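Local atomic coordinates of precorrin-6A reductase (Rhodobacter capsulatus, PDB entry 4X7G), a protein that catalyses the NADPH-dependent reduction of precorrin-6A, a macrocyclic reduction step on the pathway to cobalamin (vitamin B12). Residues A100-Q105 against G202-L207; L151-D156 against Q179-L184. All blocks are in the same frame, centred on the assembly; numbering follows the deposited sequence.

Contact 1: A100-Q105 against G202-L207; sequences APWTAQ and GAEAKL. With 3Y8 (3-[(1R,2S,3S,7S,11S,16S,17R,18R,19R)-2,7,12,18-tetrakis(2-hydroxy-2-oxoethyl)-3,13-bis(3-hydroxy-3-oxopropyl)-1,2,5,7,11,17-hexamethyl-17-(3-oxidanyl-3-oxidanylidene-prop-1-enyl)-3,6,8,10,15,16,18,19,21,24-decahydrocorrin-8-yl]propanoic acid), chain C.
Trp102 is the residue of 100-105 that reaches the 202-207 segment. With CG anti to its carbonyl carbon and beside the backbone N (chi1 -65°), its side chain is placed with the indole against Glu204 and Leu207, while its backbone N is hydrogen-bonded to Asn197 OD1. At the pyrrole end, NE1 gives a weak, strongly bent hydrogen bond to Glu204 OE2, 3.0 Å away with an N-H...acceptor angle of 122°, and a second weak one to Gly200 O. The Glu204 carboxylate plane stands 79° from the indole. Leu207 CD1 lies over one face of the six-membered ring, 3.8 Å from its centroid, in a CH-pi contact displaced toward the rim. This loop leads from strand 93-97 of the first parallel sheet to strand 109-113 of the second, a crossing between two Rossmann-type sheets that is consistent with the strand swapping reported for this enzyme, and Trp102 packs there on the residues leading into helix 205-213. Trp110 of strand 109-113 touches both Trp102 and Leu207. At the far end of the indole, CH2 comes within 3.6 Å of Ala203 O. That same oxygen accepts a hydrogen bond from Lys206 NZ (2.9 Å), whose ammonium also binds propionate oxygen O33 of the corrinoid at 2.9 Å.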
loop_
_atom_site.group_PDB
_atom_site.type_symbol
_atom_site.label_atom_id
_atom_site.label_comp_id
_atom_site.label_asym_id
_atom_site.label_seq_id
_atom_site.Cartn_x
_atom_site.Cartn_y
_atom_site.Cartn_z
ATOM N N ALA A 100 -3.365 -0.425 11.912
ATOM C CA ALA A 100 -2.338 -1.091 12.685
ATOM C C ALA A 100 -1.701 -2.189 11.828
ATOM O O ALA A 100 -2.360 -2.778 10.947
ATOM C CB ALA A 100 -2.964 -1.729 13.871
ATOM N N PRO A 101 -0.452 -2.497 12.067
ATOM C CA PRO A 101 0.123 -3.676 11.410
ATOM C C PRO A 101 -0.737 -4.888 11.692
ATOM O O PRO A 101 -1.295 -5.033 12.779
ATOM C CB PRO A 101 1.500 -3.761 12.077
ATOM C CG PRO A 101 1.839 -2.376 12.597
ATOM C CD PRO A 101 0.470 -1.844 13.051
ATOM N N TRP A 102 -0.712 -5.828 10.758
ATOM C CA TRP A 102 -1.318 -7.107 11.023
ATOM C C TRP A 102 -0.558 -7.838 12.146
ATOM O O TRP A 102 0.644 -7.697 12.222
ATOM C CB TRP A 102 -1.308 -7.996 9.776
ATOM C CG TRP A 102 -2.108 -7.537 8.626
ATOM C CD1 TRP A 102 -3.473 -7.173 8.615
ATOM C CD2 TRP A 102 -1.678 -7.437 7.252
ATOM N NE1 TRP A 102 -3.821 -6.826 7.390
ATOM C CE2 TRP A 102 -2.792 -7.018 6.494
ATOM C CE3 TRP A 102 -0.462 -7.662 6.562
ATOM C CZ2 TRP A 102 -2.701 -6.823 5.136
ATOM C CZ3 TRP A 102 -0.439 -7.529 5.248
ATOM C CH2 TRP A 102 -1.543 -7.100 4.526
ATOM N N THR A 103 -1.281 -8.581 12.978
ATOM C CA THR A 103 -0.690 -9.327 14.081
ATOM C C THR A 103 -1.171 -10.770 13.990
ATOM O O THR A 103 -2.244 -11.081 13.526
ATOM C CB THR A 103 -0.999 -8.682 15.473
ATOM O OG1 THR A 103 -2.383 -8.558 15.583
ATOM C CG2 THR A 103 -0.341 -7.357 15.585
ATOM N N ALA A 104 -0.313 -11.609 14.475
ATOM C CA ALA A 104 -0.519 -13.038 14.343
ATOM C C ALA A 104 -1.629 -13.555 15.204
ATOM O O ALA A 104 -1.786 -13.077 16.312
ATOM C CB ALA A 104 0.766 -13.789 14.671
ATOM N N GLN A 105 -2.402 -14.480 14.675
ATOM C CA GLN A 105 -3.383 -15.187 15.484
ATOM C C GLN A 105 -3.186 -16.644 15.342
ATOM O O GLN A 105 -2.302 -17.152 14.681
ATOM C CB GLN A 105 -4.794 -14.792 15.155
ATOM C CG GLN A 105 -5.162 -14.890 13.741
ATOM C CD GLN A 105 -6.415 -14.081 13.509
ATOM O OE1 GLN A 105 -6.377 -12.836 13.523
ATOM N NE2 GLN A 105 -7.549 -14.764 13.413
ATOM N N GLY A 202 -7.129 -4.629 1.750
ATOM C CA GLY A 202 -7.113 -5.070 0.398
ATOM C C GLY A 202 -6.207 -6.229 0.102
ATOM O O GLY A 202 -6.467 -6.970 -0.877
ATOM N N ALA A 203 -5.198 -6.516 0.958
ATOM C CA ALA A 203 -4.266 -7.628 0.679
ATOM C C ALA A 203 -4.037 -8.452 1.909
ATOM O O ALA A 203 -3.069 -9.208 1.983
ATOM C CB ALA A 203 -3.023 -7.120 0.053
ATOM N N GLU A 204 -4.996 -8.451 2.860
ATOM C CA GLU A 204 -4.932 -9.398 3.986
ATOM C C GLU A 204 -5.232 -10.788 3.560
ATOM O O GLU A 204 -4.811 -11.780 4.226
ATOM C CB GLU A 204 -5.906 -8.940 5.071
ATOM C CG GLU A 204 -5.924 -9.618 6.369
ATOM C CD GLU A 204 -6.943 -8.817 7.249
ATOM O OE1 GLU A 204 -8.062 -9.290 7.347
ATOM O OE2 GLU A 204 -6.701 -7.655 7.617
ATOM N N ALA A 205 -5.922 -10.936 2.436
ATOM C CA ALA A 205 -6.367 -12.268 1.992
ATOM C C ALA A 205 -5.274 -13.322 1.958
ATOM O O ALA A 205 -5.487 -14.444 2.326
ATOM C CB ALA A 205 -7.031 -12.180 0.638
ATOM N N LYS A 206 -4.055 -12.914 1.492
ATOM C CA LYS A 206 -3.012 -13.883 1.339
ATOM C C LYS A 206 -2.614 -14.513 2.682
ATOM O O LYS A 206 -2.197 -15.638 2.714
ATOM C CB LYS A 206 -1.748 -13.318 0.634
ATOM C CG LYS A 206 -1.171 -12.158 1.361
ATOM C CD LYS A 206 0.070 -11.603 0.702
ATOM C CE LYS A 206 0.490 -10.277 1.203
ATOM N NZ LYS A 206 -0.450 -9.187 0.806
ATOM N N LEU A 207 -2.738 -13.743 3.736
ATOM C CA LEU A 207 -2.371 -14.259 5.082
ATOM C C LEU A 207 -3.380 -15.294 5.561
ATOM O O LEU A 207 -3.040 -16.311 6.142
ATOM C CB LEU A 207 -2.311 -13.155 6.112
ATOM C CG LEU A 207 -1.392 -12.030 5.780
ATOM C CD1 LEU A 207 -1.551 -10.910 6.823
ATOM C CD2 LEU A 207 0.055 -12.499 5.674
HETATM C C48 3Y8 C . -1.046 2.436 -8.375
HETATM C C47 3Y8 C . -4.087 1.434 -8.341
HETATM C C43 3Y8 C . -8.469 -0.291 -4.325
HETATM C C42 3Y8 C . -7.213 -1.192 -4.686
HETATM C C41 3Y8 C . -6.152 -0.724 -3.709
HETATM C C38 3Y8 C . -3.632 -1.744 -0.889
HETATM C C37 3Y8 C . -4.629 -2.656 -1.490
HETATM C C36 3Y8 C . -5.593 -3.912 -3.434
HETATM C C35 3Y8 C . -2.924 -5.066 -2.271
HETATM C C32 3Y8 C . -0.463 -9.193 -2.927
HETATM C C31 3Y8 C . 0.118 -7.783 -2.485
HETATM C C2 3Y8 C . 1.330 -4.614 -3.187
HETATM C C1 3Y8 C . 0.948 -3.676 -4.386
HETATM C C4 3Y8 C . -1.030 -4.239 -3.338
HETATM C C5 3Y8 C . -2.342 -4.132 -3.070
HETATM C C7 3Y8 C . -4.551 -2.810 -3.063
HETATM C C8 3Y8 C . -4.887 -1.568 -3.817
HETATM C C6 3Y8 C . -3.238 -3.096 -3.521
HETATM C C3 3Y8 C . -0.019 -5.282 -2.865
HETATM C C11 3Y8 C . -2.997 -0.487 -6.937
HETATM C C12 3Y8 C . -2.875 0.725 -7.717
HETATM C C13 3Y8 C . -1.617 1.136 -7.801
HETATM C C14 3Y8 C . -0.794 0.154 -7.119
HETATM C C15 3Y8 C . 0.578 0.231 -7.010
HETATM C C16 3Y8 C . 1.308 -0.809 -6.278
HETATM C C17 3Y8 C . 2.797 -1.013 -6.352
HETATM C C18 3Y8 C . 2.980 -2.268 -5.440
HETATM C C19 3Y8 C . 1.679 -2.336 -4.527
HETATM C C20 3Y8 C . 0.939 -4.447 -5.710
HETATM C C21 3Y8 C . -4.464 0.805 -9.750
HETATM C C24 3Y8 C . -3.705 -1.615 -7.694
HETATM C C25 3Y8 C . 2.408 -5.655 -3.539
HETATM C C26 3Y8 C . 1.710 -3.782 -1.954
HETATM O O59 3Y8 C . 2.429 -4.283 -10.158
HETATM C C57 3Y8 C . 2.572 -3.026 -9.837
HETATM O O58 3Y8 C . 2.930 -2.083 -10.590
HETATM C C56 3Y8 C . 2.445 -2.743 -8.364
HETATM C C55 3Y8 C . 3.160 -1.453 -7.849
HETATM C C54 3Y8 C . 3.578 0.192 -5.885
HETATM C C60 3Y8 C . 4.204 -2.304 -4.527
HETATM C C61 3Y8 C . 5.506 -2.461 -5.165
HETATM O O62 3Y8 C . 6.520 -2.206 -4.412
HETATM O O63 3Y8 C . 5.622 -2.860 -6.356
HETATM N N24 3Y8 C . 0.744 -1.450 -5.240
HETATM N N23 3Y8 C . -1.628 -0.808 -6.635
HETATM C C49 3Y8 C . -0.865 3.459 -7.245
HETATM C C50 3Y8 C . -0.392 4.819 -7.641
HETATM O O51 3Y8 C . -0.077 5.063 -8.828
HETATM O O52 3Y8 C . -0.454 5.687 -6.695
HETATM O O23 3Y8 C . -5.679 0.578 -9.920
HETATM O O22 3Y8 C . -3.565 0.594 -10.529
HETATM C C10 3Y8 C . -3.714 -0.138 -5.593
HETATM C C9 3Y8 C . -3.885 -1.296 -4.671
HETATM N N22 3Y8 C . -2.884 -2.266 -4.524
HETATM O O44 3Y8 C . -9.142 -0.698 -3.367
HETATM O O45 3Y8 C . -8.742 0.534 -5.094
HETATM O O39 3Y8 C . -4.051 -1.120 0.137
HETATM O O40 3Y8 C . -2.471 -1.753 -1.292
HETATM N N21 3Y8 C . -0.463 -3.404 -4.141
HETATM C C27 3Y8 C . 1.934 -4.643 -0.677
HETATM O O28 3Y8 C . 3.073 -5.105 -0.528
HETATM O O29 3Y8 C . 1.010 -4.834 0.109
HETATM C C30 3Y8 C . -0.401 -6.705 -3.386
HETATM O O34 3Y8 C . -0.093 -9.556 -4.104
HETATM O O33 3Y8 C . -1.025 -9.720 -1.967
#

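Contact 2: L151-D156 against Q179-L184; sequences LLRLVD and QGDTEL. With 3Y8 (3-[(1R,2S,3S,7S,11S,16S,17R,18R,19R)-2,7,12,18-tetrakis(2-hydroxy-2-oxoethyl)-3,13-bis(3-hydroxy-3-oxopropyl)-1,2,5,7,11,17-hexamethyl-17-(3-oxidanyl-3-oxidanylidene-prop-1-enyl)-3,6,8,10,15,16,18,19,21,24-decahydrocorrin-8-yl]propanoic acid), chain C.
Arg153 reaches Asp181 with CG anti to the backbone N (chi1 178°), then bends at chi3 (64°) to turn its guanidinium end-on to the carboxylate. NH1 donates to Asp181 OD2 at 3.0 Å in an almost straight bond, meeting it on the syn side, and NH2 donates to OD1 at 2.8 Å from above the carboxylate plane. Both acceptors lie close to the guanidinium plane, and the two groups are turned 29° apart in this buried, two-nitrogen salt bridge. Strand 149-154 belongs to the second Rossmann-type sheet, and helix 178-187, in the beta-alpha-beta crossover from strand 167-171 to strand 192-196, packs over it roughly antiparallel, the short-segment axes 12.6 Å apart. Beside the ion pair, Leu151 and Leu184 meet tip to tip, CD2 to CG at 3.8 Å. Arg153 also serves the corrinoid: NE donates to propionate oxygen O34 at 3.0 Å, and NH1 adds weak bonds to O33 and O34 of the same carboxylate. A leucine in place of Arg153 would probably leave the Asp181 carboxylate buried without its charged mate and deprive the propionate of its NE and NH1 donors. Past the strand, Val155 N donates to O59, an oxygen of another carboxylate, at 2.8 Å.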
loop_
_atom_site.group_PDB
_atom_site.type_symbol
_atom_site.label_atom_id
_atom_site.label_comp_id
_atom_site.label_asym_id
_atom_site.label_seq_id
_atom_site.Cartn_x
_atom_site.Cartn_y
_atom_site.Cartn_z
ATOM N N LEU A 151 6.435 -17.256 -7.662
ATOM C CA LEU A 151 5.153 -16.764 -8.173
ATOM C C LEU A 151 5.097 -15.286 -7.981
ATOM O O LEU A 151 5.329 -14.826 -6.804
ATOM C CB LEU A 151 4.013 -17.463 -7.482
ATOM C CG LEU A 151 2.572 -16.961 -7.822
ATOM C CD1 LEU A 151 2.243 -17.276 -9.287
ATOM C CD2 LEU A 151 1.552 -17.545 -6.925
ATOM N N LEU A 152 4.825 -14.524 -8.961
ATOM C CA LEU A 152 4.727 -13.076 -8.922
ATOM C C LEU A 152 3.299 -12.664 -9.185
ATOM O O LEU A 152 2.528 -13.417 -9.837
ATOM C CB LEU A 152 5.616 -12.417 -10.004
ATOM C CG LEU A 152 6.990 -12.974 -10.122
ATOM C CD1 LEU A 152 7.777 -12.356 -11.223
ATOM C CD2 LEU A 152 7.737 -12.882 -8.818
ATOM N N ARG A 153 2.880 -11.525 -8.695
ATOM C CA ARG A 153 1.539 -10.976 -8.966
ATOM C C ARG A 153 1.765 -9.481 -9.300
ATOM O O ARG A 153 2.189 -8.739 -8.435
ATOM C CB ARG A 153 0.578 -11.218 -7.824
ATOM C CG ARG A 153 -0.779 -10.600 -8.085
ATOM C CD ARG A 153 -1.905 -11.330 -7.360
ATOM N NE ARG A 153 -1.796 -11.265 -5.927
ATOM C CZ ARG A 153 -2.570 -11.901 -5.063
ATOM N NH1 ARG A 153 -2.397 -11.781 -3.797
ATOM N NH2 ARG A 153 -3.473 -12.748 -5.535
ATOM N N LEU A 154 1.478 -9.131 -10.513
ATOM C CA LEU A 154 1.814 -7.852 -11.101
ATOM C C LEU A 154 0.562 -7.181 -11.630
ATOM O O LEU A 154 -0.289 -7.828 -12.217
ATOM C CB LEU A 154 2.794 -8.018 -12.291
ATOM C CG LEU A 154 4.089 -8.723 -11.901
ATOM C CD1 LEU A 154 4.923 -8.987 -13.171
ATOM C CD2 LEU A 154 4.881 -8.073 -10.813
ATOM N N VAL A 155 0.417 -5.861 -11.399
ATOM C CA VAL A 155 -0.728 -5.126 -11.936
ATOM C C VAL A 155 -0.772 -5.128 -13.473
ATOM O O VAL A 155 -1.847 -5.297 -14.057
ATOM C CB VAL A 155 -0.807 -3.698 -11.369
ATOM C CG1 VAL A 155 -1.979 -2.921 -11.971
ATOM C CG2 VAL A 155 -0.963 -3.741 -9.861
ATOM N N ASP A 156 0.407 -4.903 -14.027
ATOM C CA ASP A 156 0.544 -4.777 -15.532
ATOM C C ASP A 156 1.429 -5.864 -16.040
ATOM O O ASP A 156 2.359 -6.295 -15.387
ATOM C CB ASP A 156 1.130 -3.475 -15.881
ATOM C CG ASP A 156 0.195 -2.308 -15.474
ATOM O OD1 ASP A 156 -0.966 -2.349 -15.727
ATOM O OD2 ASP A 156 0.674 -1.353 -14.918
ATOM N N GLN A 179 -10.911 -16.560 -0.913
ATOM C CA GLN A 179 -11.148 -17.619 -1.852
ATOM C C GLN A 179 -10.171 -17.572 -3.024
ATOM O O GLN A 179 -9.694 -18.582 -3.472
ATOM C CB GLN A 179 -12.562 -17.574 -2.393
ATOM C CG GLN A 179 -13.577 -18.163 -1.475
ATOM C CD GLN A 179 -14.973 -17.926 -2.046
ATOM O OE1 GLN A 179 -15.166 -17.452 -3.189
ATOM N NE2 GLN A 179 -15.881 -18.562 -1.415
ATOM N N GLY A 180 -9.985 -16.390 -3.555
ATOM C CA GLY A 180 -9.134 -16.218 -4.711
ATOM C C GLY A 180 -7.658 -16.572 -4.414
ATOM O O GLY A 180 -7.038 -17.314 -5.120
ATOM N N ASP A 181 -7.184 -16.079 -3.241
ATOM C CA ASP A 181 -5.782 -16.359 -2.888
ATOM C C ASP A 181 -5.562 -17.745 -2.462
ATOM O O ASP A 181 -4.513 -18.357 -2.688
ATOM C CB ASP A 181 -5.309 -15.327 -1.855
ATOM C CG ASP A 181 -4.868 -14.036 -2.504
ATOM O OD1 ASP A 181 -5.274 -13.751 -3.649
ATOM O OD2 ASP A 181 -4.153 -13.247 -1.825
ATOM N N THR A 182 -6.587 -18.410 -1.858
ATOM C CA THR A 182 -6.498 -19.818 -1.560
ATOM C C THR A 182 -6.321 -20.600 -2.842
ATOM O O THR A 182 -5.445 -21.485 -2.947
ATOM C CB THR A 182 -7.698 -20.317 -0.733
ATOM O OG1 THR A 182 -7.745 -19.611 0.478
ATOM C CG2 THR A 182 -7.598 -21.794 -0.439
ATOM N N GLU A 183 -7.117 -20.343 -3.860
ATOM C CA GLU A 183 -7.004 -21.084 -5.093
ATOM C C GLU A 183 -5.669 -20.856 -5.751
ATOM O O GLU A 183 -5.084 -21.793 -6.294
ATOM C CB GLU A 183 -8.180 -20.674 -6.027
ATOM C CG GLU A 183 -8.052 -21.186 -7.433
ATOM C CD GLU A 183 -8.103 -22.665 -7.599
ATOM O OE1 GLU A 183 -8.555 -23.321 -6.714
ATOM O OE2 GLU A 183 -7.618 -23.231 -8.608
ATOM N N LEU A 184 -5.147 -19.646 -5.738
ATOM C CA LEU A 184 -3.834 -19.375 -6.299
ATOM C C LEU A 184 -2.732 -20.133 -5.581
ATOM O O LEU A 184 -1.904 -20.757 -6.220
ATOM C CB LEU A 184 -3.621 -17.895 -6.261
ATOM C CG LEU A 184 -2.272 -17.439 -6.852
ATOM C CD1 LEU A 184 -2.180 -17.902 -8.299
ATOM C CD2 LEU A 184 -2.093 -15.966 -6.678
HETATM C C48 3Y8 C . -1.046 2.436 -8.375
HETATM C C47 3Y8 C . -4.087 1.434 -8.341
HETATM C C43 3Y8 C . -8.469 -0.291 -4.325
HETATM C C42 3Y8 C . -7.213 -1.192 -4.686
HETATM C C41 3Y8 C . -6.152 -0.724 -3.709
HETATM C C38 3Y8 C . -3.632 -1.744 -0.889
HETATM C C37 3Y8 C . -4.629 -2.656 -1.490
HETATM C C36 3Y8 C . -5.593 -3.912 -3.434
HETATM C C35 3Y8 C . -2.924 -5.066 -2.271
HETATM C C32 3Y8 C . -0.463 -9.193 -2.927
HETATM C C31 3Y8 C . 0.118 -7.783 -2.485
HETATM C C2 3Y8 C . 1.330 -4.614 -3.187
HETATM C C1 3Y8 C . 0.948 -3.676 -4.386
HETATM C C4 3Y8 C . -1.030 -4.239 -3.338
HETATM C C5 3Y8 C . -2.342 -4.132 -3.070
HETATM C C7 3Y8 C . -4.551 -2.810 -3.063
HETATM C C8 3Y8 C . -4.887 -1.568 -3.817
HETATM C C6 3Y8 C . -3.238 -3.096 -3.521
HETATM C C3 3Y8 C . -0.019 -5.282 -2.865
HETATM C C11 3Y8 C . -2.997 -0.487 -6.937
HETATM C C12 3Y8 C . -2.875 0.725 -7.717
HETATM C C13 3Y8 C . -1.617 1.136 -7.801
HETATM C C14 3Y8 C . -0.794 0.154 -7.119
HETATM C C15 3Y8 C . 0.578 0.231 -7.010
HETATM C C16 3Y8 C . 1.308 -0.809 -6.278
HETATM C C17 3Y8 C . 2.797 -1.013 -6.352
HETATM C C18 3Y8 C . 2.980 -2.268 -5.440
HETATM C C19 3Y8 C . 1.679 -2.336 -4.527
HETATM C C20 3Y8 C . 0.939 -4.447 -5.710
HETATM C C21 3Y8 C . -4.464 0.805 -9.750
HETATM C C24 3Y8 C . -3.705 -1.615 -7.694
HETATM C C25 3Y8 C . 2.408 -5.655 -3.539
HETATM C C26 3Y8 C . 1.710 -3.782 -1.954
HETATM O O59 3Y8 C . 2.429 -4.283 -10.158
HETATM C C57 3Y8 C . 2.572 -3.026 -9.837
HETATM O O58 3Y8 C . 2.930 -2.083 -10.590
HETATM C C56 3Y8 C . 2.445 -2.743 -8.364
HETATM C C55 3Y8 C . 3.160 -1.453 -7.849
HETATM C C54 3Y8 C . 3.578 0.192 -5.885
HETATM C C60 3Y8 C . 4.204 -2.304 -4.527
HETATM C C61 3Y8 C . 5.506 -2.461 -5.165
HETATM O O62 3Y8 C . 6.520 -2.206 -4.412
HETATM O O63 3Y8 C . 5.622 -2.860 -6.356
HETATM N N24 3Y8 C . 0.744 -1.450 -5.240
HETATM N N23 3Y8 C . -1.628 -0.808 -6.635
HETATM C C49 3Y8 C . -0.865 3.459 -7.245
HETATM C C50 3Y8 C . -0.392 4.819 -7.641
HETATM O O51 3Y8 C . -0.077 5.063 -8.828
HETATM O O52 3Y8 C . -0.454 5.687 -6.695
HETATM O O23 3Y8 C . -5.679 0.578 -9.920
HETATM O O22 3Y8 C . -3.565 0.594 -10.529
HETATM C C10 3Y8 C . -3.714 -0.138 -5.593
HETATM C C9 3Y8 C . -3.885 -1.296 -4.671
HETATM N N22 3Y8 C . -2.884 -2.266 -4.524
HETATM O O44 3Y8 C . -9.142 -0.698 -3.367
HETATM O O45 3Y8 C . -8.742 0.534 -5.094
HETATM O O39 3Y8 C . -4.051 -1.120 0.137
HETATM O O40 3Y8 C . -2.471 -1.753 -1.292
HETATM N N21 3Y8 C . -0.463 -3.404 -4.141
HETATM C C27 3Y8 C . 1.934 -4.643 -0.677
HETATM O O28 3Y8 C . 3.073 -5.105 -0.528
HETATM O O29 3Y8 C . 1.010 -4.834 0.109
HETATM C C30 3Y8 C . -0.401 -6.705 -3.386
HETATM O O34 3Y8 C . -0.093 -9.556 -4.104
HETATM O O33 3Y8 C . -1.025 -9.720 -1.967
#

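How the contacts relate
Contact 2 and segment 202-207 belong to the second sheet and its helices, while 100-105 is the loop entering it; the contact centres are 16 Å apart, and both contacts converge on one propionate of the bound corrinoid. Lys206 donates to O33, and Arg153 donates to O34 and more weakly to O33, so two basic side chains probably balance its charge. The two contacts also meet directly: Asp181 OD2 packs 3.3 Å from Lys206 N, placing the carboxylate that holds Arg153 against the backbone of Lys206 in helix 205-213. Phe176 joins them further, through a backbone bond to Gly202 and a cation-pi contact with Arg153. The bound NADP is about 8 Å from the Ala203 side chain and about 11 Å from that of Arg153.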